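Local atomic coordinates of arylamine n-acetyltransferase NAT (Mycobacterium tuberculosis, PDB entry 4BGF), a protein that probably catalyses the transfer of an acetyl group from acetyl-coenzyme A to the amino group of arylamines. Residues 67-72 against 195-200. Sequence-based numbering, arbitrary orientation.
Sequences GGYCFE and YASTHP
The phenol end of Tyr69 meets helix 186-198 at Ala196 and Ser197. Its OH lies 3.2 Å from Ala196 CB and 3.4 Å from Ser197 CB. The ring leans on the alanine a second time, through CE2 at 3.7 Å from Ala196 CB, and both beta carbons approach it obliquely. Tyr69 CG sits between the backbone N and the carbonyl carbon (chi1 75°), and with chi2 at 1° the ring plane nearly contains the CA-CB bond instead of standing across it.

The two hydroxyls do not pair directly, Tyr69 OH being 3.6 Å from Ser197 OG. Both turn instead to Ser193, one turn before Ser197 in the same helix: the tyrosine hydroxyl bonds to its OG, while Ser197 OG bonds to its carbonyl O and to Val49 N. The buried phenol oxygen thus has a polar partner, while its closest contacts across to Ala196 and Ser197 are made to carbon.

At its base Tyr69 is the N-cap residue of helix 70-83, and its backbone N gives a hydrogen bond to Glu72 OE1 (2.9 Å, 158° at the hydrogen), whose OE2 forms a salt bridge with Lys60.

Next to this cap is Cys70, probably the nucleophile of the Cys-His-Asp triad of this family, whose side chain touches His110 on strand 110-116; Phe71 packs on Leu189 of helix 186-198, and Phe204 of helix 203-206 meets the Tyr69 ring edge-to-face.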
loop_
_atom_site.group_PDB
_atom_site.type_symbol
_atom_site.label_atom_id
_atom_site.label_comp_id
_atom_site.label_asym_id
_atom_site.label_seq_id
_atom_site.Cartn_x
_atom_site.Cartn_y
_atom_site.Cartn_z
ATOM N N GLY A 67 -9.221 -3.925 -4.077
ATOM C CA GLY A 67 -8.040 -3.310 -3.494
ATOM C C GLY A 67 -7.931 -1.874 -3.955
ATOM O O GLY A 67 -8.905 -1.294 -4.375
ATOM N N GLY A 68 -6.731 -1.320 -3.886
ATOM C CA GLY A 68 -6.471 0.038 -4.279
ATOM C C GLY A 68 -4.982 0.263 -4.163
ATOM O O GLY A 68 -4.304 -0.627 -3.695
ATOM N N TYR A 69 -4.485 1.429 -4.587
ATOM C CA TYR A 69 -3.085 1.802 -4.427
ATOM C C TYR A 69 -2.837 2.737 -3.189
ATOM O O TYR A 69 -3.664 2.791 -2.301
ATOM C CB TYR A 69 -2.504 2.314 -5.766
ATOM C CG TYR A 69 -2.855 3.719 -6.324
ATOM C CD1 TYR A 69 -3.687 4.615 -5.666
ATOM C CD2 TYR A 69 -2.288 4.141 -7.527
ATOM C CE1 TYR A 69 -3.961 5.902 -6.216
ATOM C CE2 TYR A 69 -2.550 5.386 -8.074
ATOM C CZ TYR A 69 -3.377 6.268 -7.417
ATOM O OH TYR A 69 -3.610 7.503 -7.988
ATOM N N CYS A 70 -1.698 3.428 -3.108
ATOM C CA CYS A 70 -1.294 4.089 -1.847
ATOM C C CYS A 70 -2.272 5.112 -1.224
ATOM O O CYS A 70 -2.397 5.181 -0.032
ATOM C CB CYS A 70 0.117 4.698 -1.961
ATOM S SG CYS A 70 0.364 6.163 -2.991
ATOM N N PHE A 71 -2.973 5.875 -2.035
ATOM C CA PHE A 71 -3.848 6.938 -1.538
ATOM C C PHE A 71 -5.139 6.369 -1.029
ATOM O O PHE A 71 -5.799 6.948 -0.188
ATOM C CB PHE A 71 -4.162 7.946 -2.646
ATOM C CG PHE A 71 -2.993 8.754 -3.073
ATOM C CD1 PHE A 71 -2.595 9.847 -2.345
ATOM C CD2 PHE A 71 -2.296 8.420 -4.204
ATOM C CE1 PHE A 71 -1.523 10.614 -2.743
ATOM C CE2 PHE A 71 -1.219 9.164 -4.587
ATOM C CZ PHE A 71 -0.839 10.283 -3.838
ATOM N N GLU A 72 -5.492 5.221 -1.583
ATOM C CA GLU A 72 -6.678 4.500 -1.194
ATOM C C GLU A 72 -6.432 3.663 0.067
ATOM O O GLU A 72 -7.281 3.595 0.962
ATOM C CB GLU A 72 -7.139 3.620 -2.363
ATOM C CG GLU A 72 -7.406 4.410 -3.658
ATOM C CD GLU A 72 -7.728 3.526 -4.863
ATOM O OE1 GLU A 72 -6.791 2.989 -5.472
ATOM O OE2 GLU A 72 -8.917 3.356 -5.188
ATOM N N TYR A 195 -2.505 12.819 -10.764
ATOM C CA TYR A 195 -1.353 12.609 -11.627
ATOM C C TYR A 195 -1.039 11.107 -11.703
ATOM O O TYR A 195 -0.890 10.561 -12.795
ATOM C CB TYR A 195 -0.161 13.363 -11.067
ATOM C CG TYR A 195 1.015 13.427 -11.981
ATOM C CD1 TYR A 195 1.976 12.429 -11.979
ATOM C CD2 TYR A 195 1.175 14.501 -12.842
ATOM C CE1 TYR A 195 3.064 12.492 -12.826
ATOM C CE2 TYR A 195 2.257 14.588 -13.693
ATOM C CZ TYR A 195 3.201 13.570 -13.688
ATOM O OH TYR A 195 4.281 13.680 -14.544
ATOM N N ALA A 196 -0.967 10.439 -10.544
ATOM C CA ALA A 196 -0.694 8.996 -10.481
ATOM C C ALA A 196 -1.646 8.130 -11.321
ATOM O O ALA A 196 -1.237 7.148 -11.916
ATOM C CB ALA A 196 -0.714 8.507 -9.011
ATOM N N SER A 197 -2.927 8.478 -11.339
ATOM C CA SER A 197 -3.937 7.642 -11.975
ATOM C C SER A 197 -4.449 8.169 -13.321
ATOM O O SER A 197 -5.401 7.620 -13.850
ATOM C CB SER A 197 -5.109 7.447 -11.015
ATOM O OG SER A 197 -5.703 8.684 -10.719
ATOM N N THR A 198 -3.861 9.253 -13.830
ATOM C CA THR A 198 -4.218 9.798 -15.144
ATOM C C THR A 198 -3.044 10.150 -16.098
ATOM O O THR A 198 -3.230 10.100 -17.308
ATOM C CB THR A 198 -5.173 11.061 -15.084
ATOM O OG1 THR A 198 -4.529 12.179 -14.477
ATOM C CG2 THR A 198 -6.434 10.778 -14.331
ATOM N N HIS A 199 -1.861 10.501 -15.601
ATOM C CA HIS A 199 -0.809 10.896 -16.528
ATOM C C HIS A 199 -0.304 9.676 -17.317
ATOM O O HIS A 199 -0.034 8.643 -16.724
ATOM C CB HIS A 199 0.350 11.591 -15.830
ATOM C CG HIS A 199 1.343 12.210 -16.781
ATOM N ND1 HIS A 199 2.539 11.582 -17.070
ATOM C CD2 HIS A 199 1.351 13.358 -17.495
ATOM C CE1 HIS A 199 3.220 12.319 -17.913
ATOM N NE2 HIS A 199 2.540 13.407 -18.194
ATOM N N PRO A 200 -0.172 9.802 -18.656
ATOM C CA PRO A 200 0.035 8.651 -19.536
ATOM C C PRO A 200 1.398 8.010 -19.404
ATOM O O PRO A 200 1.623 6.969 -20.000
ATOM C CB PRO A 200 -0.153 9.259 -20.940
ATOM C CG PRO A 200 0.204 10.649 -20.793
ATOM C CD PRO A 200 -0.344 11.027 -19.461
#